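Acyl-CoA dehydrogenase FadE3 (Mycobacterium smegmatis, PDB 4IV6) belongs to the acyl-CoA dehydrogenase family of flavoproteins, binding dihydroflavine-adenine dinucleotide in an assembly of four chains. Local coordinates at residues Pro40-Ile44 / Trp82-Ala88; Lys191-Phe195 / Asp218-Pro222; Phe261-Leu265 / Leu288-Gly292. One frame throughout, in Å; residues are numbered along the deposited sequence. Where two conformers were deposited one is given.

Three contacts sample the three regions of the acyl-CoA dehydrogenase fold. Interaction 1 (40-44 with 82-88) and interaction 3 (261-265 with 288-292) are buried helix-helix packings, one in the N-terminal helical region and one in the C-terminal helical region, and both are almost wholly apolar. Interaction 2 (191-195 with 218-222) lies in the beta region, is only partly buried, and mixes two valines and an alanine with backbone carbonyls and a bridging water, with a charged pair within the strand segment alongside. No two of them touch; the centres of interactions 2 and 3 are about 50 Å apart, on opposite sides of the chain's centre, although strand 219-222 and helix 234-270 are successive elements of the chain.

Interaction 1 of 3, residues Pro40-Ile44 / Trp82-Ala88; sequences PEELI and WMSLAGA
I44 and L85 bring the two backbones closest, with 7.4 Å between their CA atoms, where the first turn of helix 41-50 meets the first turns of helix 83-102. P40 stands at the N-cap of the first helix, and its O accepts the bond from I44 N. Proline suits this place because its missing N-H costs nothing before the first turn, while its ring offers a rigid apolar edge. That edge is used twice: CB lies 3.8 Å from CZ3 of W82, approaching the indole obliquely, and CG lies 3.8 Å from CD2 of L85. W82 is where the chain leaves helix 68-81 before helix 83-102 begins. Its CG is anti to the backbone N (chi1 -170°), which carries the six-membered ring out to P40 and L43; CD1 of L43 comes to the ring's edge, 4.3 Å from CZ3. CB of S84 lies over one face of the same indole, near its rim. L85 fills the middle of the contact with its two branches, CD2 on P40 and CD1 on L43 CD1 at 4.3 Å. Farther along, in the conformer given, the slender end of I44, CD1, reaches the methyl of A88 at 4.2 Å, where a small residue leaves room for it. Helices 9-26 and 30-35 enclose the cluster, with V26 on W82 and L85 and L33 on W82 and L43. The whole is a close-packed hydrophobic core joining short and long helices, as expected in the all-helical N-terminal domain of acyl-CoA dehydrogenases.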
ATOM      1  N   PRO B  40     -18.050 -30.679  -9.870  1.00 20.77           N
ATOM      2  CA  PRO B  40     -19.094 -30.214 -10.787  1.00 20.89           C
ATOM      3  C   PRO B  40     -19.102 -30.998 -12.107  1.00 21.29           C
ATOM      4  O   PRO B  40     -18.704 -30.492 -13.160  1.00 20.36           O
ATOM      5  CB  PRO B  40     -18.743 -28.750 -11.001  1.00 20.20           C
ATOM      6  CG  PRO B  40     -17.270 -28.698 -10.843  1.00 19.96           C
ATOM      7  CD  PRO B  40     -16.881 -29.789  -9.874  1.00 20.19           C
ATOM      8  N   GLU B  41     -19.558 -32.235 -12.037  1.00 22.20           N
ATOM      9  CA  GLU B  41     -19.459 -33.132 -13.161  1.00 23.28           C
ATOM     10  C   GLU B  41     -20.269 -32.658 -14.373  1.00 22.74           C
ATOM     11  O   GLU B  41     -19.776 -32.688 -15.490  1.00 22.64           O
ATOM     12  CB  GLU B  41     -19.846 -34.539 -12.736  1.00 25.84           C
ATOM     13  CG  GLU B  41     -19.646 -35.537 -13.854  1.00 28.32           C
ATOM     14  CD  GLU B  41     -20.032 -36.934 -13.484  1.00 31.34           C
ATOM     15  OE1 GLU B  41     -20.825 -37.144 -12.538  1.00 34.65           O
ATOM     16  OE2 GLU B  41     -19.534 -37.832 -14.170  1.00 35.00           O
ATOM     17  N   GLU B  42     -21.481 -32.169 -14.146  1.00 22.80           N
ATOM     18  CA  GLU B  42     -22.338 -31.690 -15.225  1.00 22.92           C
ATOM     19  C   GLU B  42     -21.748 -30.451 -15.913  1.00 21.97           C
ATOM     20  O   GLU B  42     -21.706 -30.374 -17.137  1.00 21.66           O
ATOM     21  CB  GLU B  42     -23.750 -31.386 -14.702  1.00 23.78           C
ATOM     22  N   LEU B  43     -21.297 -29.481 -15.120  1.00 20.98           N
ATOM     23  CA  LEU B  43     -20.676 -28.278 -15.660  1.00 20.17           C
ATOM     24  C   LEU B  43     -19.418 -28.632 -16.492  1.00 19.79           C
ATOM     25  O   LEU B  43     -19.225 -28.112 -17.589  1.00 19.52           O
ATOM     26  CB  LEU B  43     -20.333 -27.291 -14.529  1.00 19.60           C
ATOM     27  CG  LEU B  43     -21.544 -26.732 -13.768  1.00 20.04           C
ATOM     28  CD1 LEU B  43     -21.097 -25.825 -12.633  1.00 19.92           C
ATOM     29  CD2 LEU B  43     -22.498 -25.984 -14.698  1.00 20.50           C
ATOM     30  N   ILE B  44     -18.586 -29.524 -15.974  1.00 19.10           N
ATOM     31  CA  ILE B  44     -17.358 -29.879 -16.666  0.50 19.03           C
ATOM     32  C   ILE B  44     -17.674 -30.610 -17.985  1.00 19.81           C
ATOM     33  O   ILE B  44     -17.014 -30.381 -18.999  1.00 19.08           O
ATOM     34  CB  ILE B  44     -16.407 -30.670 -15.740  0.50 18.75           C
ATOM     35  CG1 ILE B  44     -15.779 -29.702 -14.731  0.50 18.21           C
ATOM     36  CG2 ILE B  44     -15.299 -31.336 -16.537  0.50 18.65           C
ATOM     37  CD1 ILE B  44     -14.867 -30.357 -13.718  0.50 17.96           C
ATOM     38  N   TRP B  82     -16.649 -19.088 -11.689  1.00 15.61           N
ATOM     39  CA  TRP B  82     -16.120 -19.946 -10.630  1.00 15.54           C
ATOM     40  C   TRP B  82     -14.678 -20.283 -10.959  1.00 15.00           C
ATOM     41  O   TRP B  82     -14.418 -20.960 -11.958  1.00 15.02           O
ATOM     42  CB  TRP B  82     -16.950 -21.222 -10.492  1.00 16.00           C
ATOM     43  CG  TRP B  82     -16.667 -22.089  -9.311  1.00 16.52           C
ATOM     44  CD1 TRP B  82     -15.885 -21.801  -8.221  1.00 16.68           C
ATOM     45  CD2 TRP B  82     -17.222 -23.386  -9.072  1.00 17.15           C
ATOM     46  NE1 TRP B  82     -15.936 -22.844  -7.321  1.00 17.46           N
ATOM     47  CE2 TRP B  82     -16.731 -23.834  -7.829  1.00 17.38           C
ATOM     48  CE3 TRP B  82     -18.090 -24.213  -9.794  1.00 17.56           C
ATOM     49  CZ2 TRP B  82     -17.074 -25.074  -7.294  1.00 17.93           C
ATOM     50  CZ3 TRP B  82     -18.424 -25.447  -9.250  1.00 18.14           C
ATOM     51  CH2 TRP B  82     -17.914 -25.857  -8.014  1.00 17.97           C
ATOM     52  N   MET B  83     -13.751 -19.783 -10.127  1.00 14.76           N
ATOM     53  CA  MET B  83     -12.318 -19.936 -10.368  0.50 14.41           C
ATOM     54  C   MET B  83     -11.982 -21.400 -10.653  1.00 14.16           C
ATOM     55  O   MET B  83     -11.173 -21.708 -11.535  1.00 13.38           O
ATOM     56  CB  MET B  83     -11.522 -19.442  -9.151  0.50 14.58           C
ATOM     57  CG  MET B  83     -10.007 -19.425  -9.357  0.50 14.45           C
ATOM     58  SD  MET B  83      -9.086 -18.948  -7.870  0.50 14.70           S
ATOM     59  CE  MET B  83      -9.240 -20.435  -6.884  0.50 14.90           C
ATOM     60  N   SER B  84     -12.609 -22.290  -9.885  1.00 14.36           N
ATOM     61  CA  SER B  84     -12.346 -23.725  -9.995  1.00 14.66           C
ATOM     62  C   SER B  84     -12.551 -24.286 -11.424  1.00 14.62           C
ATOM     63  O   SER B  84     -11.885 -25.248 -11.814  1.00 14.34           O
ATOM     64  CB  SER B  84     -13.233 -24.500  -8.997  1.00 14.95           C
ATOM     65  OG  SER B  84     -12.927 -24.161  -7.639  1.00 15.07           O
ATOM     66  N   LEU B  85     -13.491 -23.738 -12.182  1.00 14.91           N
ATOM     67  CA  LEU B  85     -13.730 -24.236 -13.534  1.00 15.22           C
ATOM     68  C   LEU B  85     -12.586 -23.867 -14.487  1.00 15.09           C
ATOM     69  O   LEU B  85     -12.228 -24.659 -15.385  1.00 15.23           O
ATOM     70  CB  LEU B  85     -15.093 -23.756 -14.080  1.00 16.07           C
ATOM     71  CG  LEU B  85     -16.312 -24.181 -13.245  1.00 16.48           C
ATOM     72  CD1 LEU B  85     -17.575 -23.642 -13.911  1.00 17.04           C
ATOM     73  CD2 LEU B  85     -16.436 -25.702 -13.085  1.00 17.20           C
ATOM     74  N   ALA B  86     -11.971 -22.706 -14.287  1.00 14.95           N
ATOM     75  CA  ALA B  86     -10.758 -22.374 -15.040  1.00 14.84           C
ATOM     76  C   ALA B  86      -9.620 -23.282 -14.602  1.00 14.76           C
ATOM     77  O   ALA B  86      -8.842 -23.774 -15.416  1.00 14.60           O
ATOM     78  CB  ALA B  86     -10.405 -20.911 -14.837  1.00 14.98           C
ATOM     79  N   GLY B  87      -9.548 -23.549 -13.310  1.00 15.06           N
ATOM     80  CA  GLY B  87      -8.491 -24.436 -12.764  1.00 15.19           C
ATOM     81  C   GLY B  87      -8.595 -25.833 -13.332  1.00 15.47           C
ATOM     82  O   GLY B  87      -7.594 -26.514 -13.547  1.00 15.49           O
ATOM     83  N   ALA B  88      -9.818 -26.262 -13.602  1.00 15.95           N
ATOM     84  CA  ALA B  88     -10.068 -27.589 -14.166  1.00 16.34           C
ATOM     85  C   ALA B  88      -9.366 -27.824 -15.483  1.00 16.92           C
ATOM     86  O   ALA B  88      -9.042 -28.976 -15.808  1.00 17.23           O
ATOM     87  CB  ALA B  88     -11.565 -27.807 -14.357  1.00 16.81           C
TER

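Interaction 2 of 3, residues Lys191-Phe195 / Asp218-Pro222; sequences KVPGF and DARVP
The ring of F195, whose N lies 4.3 Å from CB of A219, has CD of K191 over one face near the rim, and it also meets the ring of F216. The other flat group is the guanidinium of R220. In the conformer given, NH1 forms a salt bridge with D145, while D218 pairs within its own segment, OD2 in plane at the edge and OD1 3.5 Å from NH2. Across the contact, V192 and A219 carry the packing. V192 CG2, placed between the backbone N and the carbonyl carbon, meets CG1 of V221 at 4.0 Å and lies 3.7 Å from R220 O. The small methyl of A219 fits against the turn, CB 3.9 Å from G194 O. That type II beta turn is closed by F195 N bonding to V192 O. At the positive phi of G194 (100°) a side chain would collide with the carbonyl of P193 and also crowd A219 CA. A219 and D218 form a G1 bulge opposite I151. A water donates to P193 O at 2.7 Å and accepts from R220 N at 3.1 Å. With no direct hydrogen bond across, apolar packing and this one water hold the partly exposed turn to the strand.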
ATOM      1  N   LYS B 191      -2.111 -43.865 -15.417  1.00 18.35           N
ATOM      2  CA  LYS B 191      -2.469 -44.456 -14.130  1.00 18.56           C
ATOM      3  C   LYS B 191      -2.064 -45.952 -14.041  1.00 18.94           C
ATOM      4  O   LYS B 191      -2.900 -46.842 -14.120  1.00 22.07           O
ATOM      5  CB  LYS B 191      -3.965 -44.265 -13.871  1.00 19.14           C
ATOM      6  CG  LYS B 191      -4.417 -42.808 -13.711  1.00 19.09           C
ATOM      7  CD  LYS B 191      -3.914 -42.197 -12.415  1.00 18.78           C
ATOM      8  CE  LYS B 191      -4.089 -40.682 -12.354  1.00 18.35           C
ATOM      9  NZ  LYS B 191      -5.508 -40.289 -12.234  1.00 18.51           N
ATOM     10  N   VAL B 192      -0.770 -46.199 -13.866  1.00 17.69           N
ATOM     11  CA  VAL B 192      -0.196 -47.526 -13.835  1.00 17.67           C
ATOM     12  C   VAL B 192      -0.130 -48.079 -12.395  1.00 16.98           C
ATOM     13  O   VAL B 192      -0.245 -47.320 -11.427  1.00 15.70           O
ATOM     14  CB  VAL B 192       1.215 -47.512 -14.444  1.00 18.14           C
ATOM     15  CG1 VAL B 192       1.139 -47.011 -15.875  1.00 19.03           C
ATOM     16  CG2 VAL B 192       2.163 -46.641 -13.623  1.00 17.66           C
ATOM     17  N   PRO B 193       0.045 -49.402 -12.260  1.00 17.20           N
ATOM     18  CA  PRO B 193       0.226 -49.978 -10.938  1.00 17.59           C
ATOM     19  C   PRO B 193       1.396 -49.296 -10.220  1.00 16.90           C
ATOM     20  O   PRO B 193       2.425 -49.050 -10.827  1.00 16.81           O
ATOM     21  CB  PRO B 193       0.498 -51.474 -11.236  1.00 18.57           C
ATOM     22  CG  PRO B 193      -0.272 -51.719 -12.503  1.00 19.15           C
ATOM     23  CD  PRO B 193      -0.054 -50.444 -13.301  1.00 18.24           C
ATOM     24  N   GLY B 194       1.198 -48.908  -8.972  1.00 16.73           N
ATOM     25  CA  GLY B 194       2.252 -48.244  -8.216  1.00 16.46           C
ATOM     26  C   GLY B 194       2.077 -46.723  -8.166  1.00 15.88           C
ATOM     27  O   GLY B 194       2.806 -46.043  -7.453  1.00 14.80           O
ATOM     28  N   PHE B 195       1.135 -46.191  -8.943  1.00 15.97           N
ATOM     29  CA  PHE B 195       0.875 -44.747  -8.961  1.00 15.89           C
ATOM     30  C   PHE B 195      -0.406 -44.535  -8.153  1.00 16.22           C
ATOM     31  O   PHE B 195      -1.502 -44.810  -8.647  1.00 15.87           O
ATOM     32  CB  PHE B 195       0.714 -44.290 -10.425  1.00 16.45           C
ATOM     33  CG  PHE B 195       0.366 -42.831 -10.620  1.00 16.40           C
ATOM     34  CD1 PHE B 195       0.118 -41.965  -9.562  1.00 16.77           C
ATOM     35  CD2 PHE B 195       0.226 -42.354 -11.900  1.00 17.58           C
ATOM     36  CE1 PHE B 195      -0.229 -40.649  -9.785  1.00 16.55           C
ATOM     37  CE2 PHE B 195      -0.112 -41.039 -12.139  1.00 17.73           C
ATOM     38  CZ  PHE B 195      -0.341 -40.184 -11.070  1.00 17.06           C
ATOM     39  N   ASP B 218       7.654 -48.123  -7.053  1.00 16.11           N
ATOM     40  CA  ASP B 218       8.085 -49.108  -8.062  1.00 16.09           C
ATOM     41  C   ASP B 218       7.163 -49.027  -9.281  1.00 16.30           C
ATOM     42  O   ASP B 218       6.777 -50.057  -9.862  1.00 16.85           O
ATOM     43  CB  ASP B 218       8.072 -50.513  -7.448  1.00 16.98           C
ATOM     44  CG  ASP B 218       8.812 -51.556  -8.299  1.00 17.37           C
ATOM     45  OD1 ASP B 218       9.945 -51.295  -8.729  1.00 16.77           O
ATOM     46  OD2 ASP B 218       8.251 -52.642  -8.491  1.00 17.94           O
ATOM     47  N   ALA B 219       6.832 -47.808  -9.687  1.00 15.63           N
ATOM     48  CA  ALA B 219       5.813 -47.595 -10.743  1.00 16.00           C
ATOM     49  C   ALA B 219       6.480 -47.627 -12.105  1.00 16.36           C
ATOM     50  O   ALA B 219       7.294 -46.736 -12.442  1.00 15.97           O
ATOM     51  CB  ALA B 219       5.103 -46.271 -10.553  1.00 15.43           C
ATOM     52  N   ARG B 220       6.134 -48.641 -12.892  1.00 17.15           N
ATOM     53  CA  ARG B 220       6.780 -48.890 -14.178  0.50 18.08           C
ATOM     54  C   ARG B 220       6.021 -48.241 -15.330  1.00 17.62           C
ATOM     55  O   ARG B 220       4.833 -48.473 -15.491  1.00 17.76           O
ATOM     56  CB  ARG B 220       6.861 -50.395 -14.433  0.50 19.78           C
ATOM     57  CG  ARG B 220       7.488 -51.189 -13.298  0.50 20.98           C
ATOM     58  CD  ARG B 220       7.750 -52.628 -13.739  0.50 22.79           C
ATOM     59  NE  ARG B 220       9.152 -52.788 -14.058  0.50 23.69           N
ATOM     60  CZ  ARG B 220      10.085 -52.866 -13.119  0.50 24.30           C
ATOM     61  NH1 ARG B 220      11.349 -52.989 -13.462  0.50 24.78           N
ATOM     62  NH2 ARG B 220       9.732 -52.819 -11.828  0.50 24.64           N
ATOM     63  N   VAL B 221       6.712 -47.435 -16.118  1.00 17.32           N
ATOM     64  CA  VAL B 221       6.167 -46.894 -17.361  1.00 17.70           C
ATOM     65  C   VAL B 221       7.183 -47.177 -18.459  1.00 18.80           C
ATOM     66  O   VAL B 221       8.356 -47.298 -18.196  1.00 18.31           O
ATOM     67  CB  VAL B 221       5.889 -45.387 -17.272  1.00 17.09           C
ATOM     68  CG1 VAL B 221       4.904 -45.107 -16.156  1.00 16.89           C
ATOM     69  CG2 VAL B 221       7.173 -44.586 -17.085  1.00 16.77           C
ATOM     70  N   PRO B 222       6.730 -47.305 -19.703  1.00 20.45           N
ATOM     71  CA  PRO B 222       7.699 -47.531 -20.747  1.00 21.45           C
ATOM     72  C   PRO B 222       8.562 -46.293 -20.997  1.00 21.07           C
ATOM     73  O   PRO B 222       8.130 -45.157 -20.716  1.00 19.66           O
ATOM     74  CB  PRO B 222       6.845 -47.892 -21.972  1.00 22.71           C
ATOM     75  CG  PRO B 222       5.461 -47.462 -21.663  1.00 22.79           C
ATOM     76  CD  PRO B 222       5.340 -47.312 -20.179  1.00 21.66           C
TER
HETATM   77  O   HOH W   1       3.446 -50.118 -13.146  1.00 30.94           O

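Interaction 3 of 3, residues Phe261-Leu265 / Leu288-Gly292; sequences FEDAL and LADMG
L288 O accepts the helical bond from G292 N at 2.9 Å, and CE1 of F261 comes within 3.4 Å of the same oxygen, which lies obliquely to the ring. The contact is an antiparallel pair of helices, 234-270 and 282-310, in the C-terminal helical domain of the acyl-CoA dehydrogenase fold. Their local axes run at 159° and 10.7 Å apart; F261, L288 and M291 span the gap, while A264 and G292 make room for them. With CG of F261 anti to its N, the ring reaches across to M291 and G292. CA of G292 sits over one ring face in a CH-pi contact, 4.1 Å from the centroid; glycine suits the spot because a CB there would press on CZ of F261. L288 sends CD2 to CA of L265 at 3.9 Å, while its CD1 meets CD1 of L265. The third subunit also packs here, with its L380 on F261, and in the conformer given D290 OD1 pairs with R373 of that subunit in a salt bridge. A264, small enough to admit a long neighbour, receives M291, whose chain bends at chi3 (77°) to put CE 3.8 Å from A264 CB.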
ATOM      1  N   PHE B 261     -15.565  -7.091  -8.519  1.00 13.16           N
ATOM      2  CA  PHE B 261     -15.863  -5.722  -8.922  1.00 13.38           C
ATOM      3  C   PHE B 261     -17.302  -5.524  -9.397  1.00 13.91           C
ATOM      4  O   PHE B 261     -17.974  -4.581  -8.958  1.00 13.66           O
ATOM      5  CB  PHE B 261     -14.898  -5.228  -9.992  1.00 13.43           C
ATOM      6  CG  PHE B 261     -15.179  -3.815 -10.425  1.00 13.68           C
ATOM      7  CD1 PHE B 261     -14.974  -2.771  -9.532  1.00 13.98           C
ATOM      8  CD2 PHE B 261     -15.692  -3.544 -11.670  1.00 14.07           C
ATOM      9  CE1 PHE B 261     -15.246  -1.449  -9.890  1.00 14.23           C
ATOM     10  CE2 PHE B 261     -15.962  -2.225 -12.044  1.00 14.70           C
ATOM     11  CZ  PHE B 261     -15.743  -1.182 -11.151  1.00 14.46           C
ATOM     12  N   GLU B 262     -17.792  -6.395 -10.272  1.00 14.34           N
ATOM     13  CA  GLU B 262     -19.200  -6.300 -10.694  1.00 15.10           C
ATOM     14  C   GLU B 262     -20.173  -6.314  -9.511  1.00 14.98           C
ATOM     15  O   GLU B 262     -21.106  -5.491  -9.463  1.00 14.76           O
ATOM     16  CB  GLU B 262     -19.576  -7.434 -11.663  1.00 16.72           C
ATOM     17  CG  GLU B 262     -18.985  -7.262 -13.031  1.00 17.83           C
ATOM     18  CD  GLU B 262     -19.172  -8.473 -13.933  1.00 19.28           C
ATOM     19  OE1 GLU B 262     -20.067  -9.293 -13.719  1.00 21.37           O
ATOM     20  OE2 GLU B 262     -18.405  -8.616 -14.874  1.00 21.23           O
ATOM     21  N   ASP B 263     -19.970  -7.238  -8.564  1.00 14.85           N
ATOM     22  CA  ASP B 263     -20.856  -7.348  -7.412  1.00 14.92           C
ATOM     23  C   ASP B 263     -20.802  -6.093  -6.551  1.00 13.85           C
ATOM     24  O   ASP B 263     -21.823  -5.597  -6.098  1.00 13.82           O
ATOM     25  CB  ASP B 263     -20.525  -8.569  -6.543  1.00 15.91           C
ATOM     26  CG  ASP B 263     -20.979  -9.880  -7.162  1.00 17.52           C
ATOM     27  OD1 ASP B 263     -21.546  -9.860  -8.294  1.00 18.52           O
ATOM     28  OD2 ASP B 263     -20.747 -10.950  -6.525  1.00 18.28           O
ATOM     29  N   ALA B 264     -19.602  -5.584  -6.316  1.00 13.06           N
ATOM     30  CA  ALA B 264     -19.420  -4.389  -5.515  1.00 12.66           C
ATOM     31  C   ALA B 264     -20.086  -3.164  -6.166  1.00 12.51           C
ATOM     32  O   ALA B 264     -20.767  -2.396  -5.507  1.00 12.38           O
ATOM     33  CB  ALA B 264     -17.947  -4.141  -5.307  1.00 12.46           C
ATOM     34  N   LEU B 265     -19.902  -3.004  -7.465  1.00 12.44           N
ATOM     35  CA  LEU B 265     -20.482  -1.857  -8.172  1.00 12.89           C
ATOM     36  C   LEU B 265     -21.991  -1.912  -8.179  1.00 13.82           C
ATOM     37  O   LEU B 265     -22.648  -0.908  -7.913  1.00 13.91           O
ATOM     38  CB  LEU B 265     -19.978  -1.820  -9.601  1.00 12.95           C
ATOM     39  CG  LEU B 265     -20.479  -0.671 -10.471  1.00 13.27           C
ATOM     40  CD1 LEU B 265     -20.138   0.683  -9.878  1.00 12.99           C
ATOM     41  CD2 LEU B 265     -19.833  -0.811 -11.843  1.00 13.50           C
ATOM     42  N   LEU B 288     -14.430   2.010  -5.453  1.00 12.52           N
ATOM     43  CA  LEU B 288     -14.868   1.550  -6.785  1.00 12.31           C
ATOM     44  C   LEU B 288     -13.943   2.069  -7.889  1.00 12.37           C
ATOM     45  O   LEU B 288     -13.617   1.344  -8.835  1.00 11.84           O
ATOM     46  CB  LEU B 288     -16.310   1.995  -7.055  1.00 12.59           C
ATOM     47  CG  LEU B 288     -17.300   1.332  -6.099  1.00 12.63           C
ATOM     48  CD1 LEU B 288     -18.627   2.068  -6.172  1.00 13.04           C
ATOM     49  CD2 LEU B 288     -17.428  -0.158  -6.419  1.00 12.80           C
ATOM     50  N   ALA B 289     -13.574   3.348  -7.802  1.00 12.66           N
ATOM     51  CA  ALA B 289     -12.695   3.938  -8.804  1.00 12.78           C
ATOM     52  C   ALA B 289     -11.336   3.235  -8.830  1.00 12.78           C
ATOM     53  O   ALA B 289     -10.811   2.940  -9.898  1.00 12.37           O
ATOM     54  CB  ALA B 289     -12.514   5.436  -8.567  1.00 13.11           C
ATOM     55  N   ASP B 290     -10.788   2.965  -7.645  1.00 13.22           N
ATOM     56  CA  ASP B 290      -9.485   2.305  -7.541  0.50 13.24           C
ATOM     57  C   ASP B 290      -9.575   0.879  -8.059  1.00 13.27           C
ATOM     58  O   ASP B 290      -8.718   0.447  -8.825  1.00 12.26           O
ATOM     59  CB  ASP B 290      -8.962   2.328  -6.114  0.50 13.51           C
ATOM     60  CG  ASP B 290      -8.412   3.665  -5.736  0.50 13.98           C
ATOM     61  OD1 ASP B 290      -8.131   4.469  -6.648  0.50 14.39           O
ATOM     62  OD2 ASP B 290      -8.284   3.943  -4.531  0.50 14.72           O
ATOM     63  N   MET B 291     -10.638   0.175  -7.684  1.00 13.11           N
ATOM     64  CA  MET B 291     -10.872  -1.200  -8.138  1.00 13.68           C
ATOM     65  C   MET B 291     -10.980  -1.283  -9.670  1.00 13.30           C
ATOM     66  O   MET B 291     -10.331  -2.123 -10.333  1.00 13.78           O
ATOM     67  CB  MET B 291     -12.157  -1.767  -7.481  1.00 14.41           C
ATOM     68  CG  MET B 291     -12.056  -1.930  -5.971  1.00 15.45           C
ATOM     69  SD  MET B 291     -13.676  -1.997  -5.137  1.00 16.80           S
ATOM     70  CE  MET B 291     -14.155  -3.644  -5.531  1.00 16.67           C
ATOM     71  N   GLY B 292     -11.818  -0.422 -10.235  1.00 13.05           N
ATOM     72  CA  GLY B 292     -12.051  -0.423 -11.664  1.00 12.77           C
ATOM     73  C   GLY B 292     -10.801  -0.035 -12.434  1.00 12.78           C
ATOM     74  O   GLY B 292     -10.502  -0.604 -13.485  1.00 12.71           O
TER